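Local coordinates for protein putative regulator of transfer genes ArtA (Staphylococcus aureus subsp. aureus USA300, PDB 3GXQ) that binds DNA through a ribbon-helix-helix motif and acts as a plasmid-encoded master regulator of plasmid transmission genes, at residues 21-24 against 25-29. Numbering follows the deposited sequence.
Sequences DMKD and EIIKY
In the first helix of the ribbon-helix-helix motif, helix 20-33, Met22 and Lys23 meet Ile26 and Ile27 one turn further on. Backbone i to i+4 bonds join the two turns. Ile27 N gives the straightest of them, to Lys23 O at 2.8 Å, with an N-H...O angle of 159°. Lys28 N bonds Asp24 O at 2.9 Å.

Met22 and Ile26 are buried and run alongside each other, with Met22 CG touching Ile26 CD1 at 4.1 Å. Ile26 goes on to pack against Ile45 of helix 38-53, while Met22 packs on Arg43 of the second subunit, so the pair faces both helix 38-53 and the second subunit.

Lys23 crosses Ile27 at a slant, its CG 3.9 Å from Ile27 CD1. The lysine chain runs out straight from a CG trans to the backbone N (chi1 -179°), and its NZ hydrogen-bonds Ser13 O of the second subunit's strand. Lys23 also packs on a phosphate of the bound DNA.

On the exposed side, Glu25 N bonds Asp21 O at 3.2 Å. A water donates to that same carbonyl oxygen, Asp21 O, and to Glu25 OE2, at 2.9 Å from OE2.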
loop_
_atom_site.group_PDB
_atom_site.type_symbol
_atom_site.label_atom_id
_atom_site.label_comp_id
_atom_site.label_asym_id
_atom_site.label_seq_id
_atom_site.Cartn_x
_atom_site.Cartn_y
_atom_site.Cartn_z
ATOM N N ASP B 21 -7.893 10.373 -5.259
ATOM C CA ASP B 21 -7.840 11.162 -4.035
ATOM C C ASP B 21 -6.849 10.546 -3.040
ATOM O O ASP B 21 -6.103 11.252 -2.365
ATOM C CB ASP B 21 -9.241 11.234 -3.409
ATOM C CG ASP B 21 -9.968 9.885 -3.434
ATOM O OD1 ASP B 21 -10.317 9.411 -4.540
ATOM O OD2 ASP B 21 -10.177 9.293 -2.354
ATOM N N MET B 22 -6.830 9.223 -2.956
ATOM C CA MET B 22 -5.917 8.567 -2.035
ATOM C C MET B 22 -4.484 8.687 -2.513
ATOM O O MET B 22 -3.567 8.848 -1.710
ATOM C CB MET B 22 -6.291 7.094 -1.863
ATOM C CG MET B 22 -5.329 6.293 -0.976
ATOM S SD MET B 22 -5.989 4.676 -0.463
ATOM C CE MET B 22 -5.874 3.807 -1.920
ATOM N N LYS B 23 -4.282 8.621 -3.825
ATOM C CA LYS B 23 -2.931 8.731 -4.343
ATOM C C LYS B 23 -2.390 10.120 -4.071
ATOM O O LYS B 23 -1.235 10.267 -3.674
ATOM C CB LYS B 23 -2.876 8.420 -5.836
ATOM C CG LYS B 23 -1.454 8.497 -6.393
ATOM C CD LYS B 23 -1.271 7.712 -7.690
ATOM C CE LYS B 23 0.192 7.717 -8.137
ATOM N NZ LYS B 23 0.396 6.866 -9.342
ATOM N N ASP B 24 -3.220 11.140 -4.280
ATOM C CA ASP B 24 -2.798 12.515 -4.013
ATOM C C ASP B 24 -2.365 12.621 -2.559
ATOM O O ASP B 24 -1.462 13.399 -2.225
ATOM C CB ASP B 24 -3.938 13.517 -4.262
ATOM C CG ASP B 24 -4.345 13.574 -5.710
ATOM O OD1 ASP B 24 -3.453 13.547 -6.581
ATOM O OD2 ASP B 24 -5.552 13.651 -5.993
ATOM N N GLU B 25 -3.002 11.835 -1.693
ATOM C CA GLU B 25 -2.682 11.875 -0.272
ATOM C C GLU B 25 -1.407 11.141 0.046
ATOM O O GLU B 25 -0.678 11.524 0.966
ATOM C CB GLU B 25 -3.830 11.301 0.544
ATOM C CG GLU B 25 -4.816 12.342 1.032
ATOM C CD GLU B 25 -6.141 11.726 1.431
ATOM O OE1 GLU B 25 -6.132 10.675 2.105
ATOM O OE2 GLU B 25 -7.196 12.298 1.077
ATOM N N ILE B 26 -1.130 10.083 -0.713
ATOM C CA ILE B 26 0.096 9.326 -0.495
ATOM C C ILE B 26 1.230 10.205 -1.004
ATOM O O ILE B 26 2.302 10.252 -0.415
ATOM C CB ILE B 26 0.085 7.973 -1.245
ATOM C CG1 ILE B 26 -1.069 7.099 -0.720
ATOM C CG2 ILE B 26 1.411 7.253 -1.028
ATOM C CD1 ILE B 26 -1.281 5.830 -1.496
ATOM N N ILE B 27 0.971 10.921 -2.092
ATOM C CA ILE B 27 1.962 11.810 -2.678
ATOM C C ILE B 27 2.262 13.002 -1.751
ATOM O O ILE B 27 3.428 13.382 -1.575
ATOM C CB ILE B 27 1.507 12.315 -4.051
ATOM C CG1 ILE B 27 1.634 11.182 -5.082
ATOM C CG2 ILE B 27 2.317 13.534 -4.448
ATOM C CD1 ILE B 27 1.056 11.540 -6.452
ATOM N N LYS B 28 1.231 13.589 -1.150
ATOM C CA LYS B 28 1.464 14.705 -0.251
ATOM C C LYS B 28 2.329 14.223 0.912
ATOM O O LYS B 28 3.193 14.952 1.369
ATOM C CB LYS B 28 0.142 15.273 0.267
ATOM C CG LYS B 28 0.296 16.443 1.236
ATOM C CD LYS B 28 -1.048 17.104 1.512
ATOM C CE LYS B 28 -1.644 17.712 0.240
ATOM N NZ LYS B 28 -0.916 18.933 -0.233
ATOM N N TYR B 29 2.107 12.993 1.380
ATOM C CA TYR B 29 2.901 12.433 2.484
ATOM C C TYR B 29 4.346 12.192 2.027
ATOM O O TYR B 29 5.292 12.401 2.781
ATOM C CB TYR B 29 2.301 11.103 2.968
ATOM C CG TYR B 29 3.060 10.446 4.119
ATOM C CD1 TYR B 29 2.729 10.712 5.446
ATOM C CD2 TYR B 29 4.126 9.583 3.878
ATOM C CE1 TYR B 29 3.443 10.135 6.502
ATOM C CE2 TYR B 29 4.850 9.002 4.927
ATOM C CZ TYR B 29 4.503 9.283 6.237
ATOM O OH TYR B 29 5.228 8.721 7.279
HETATM O O HOH W 1 -6.362 14.044 -1.023
#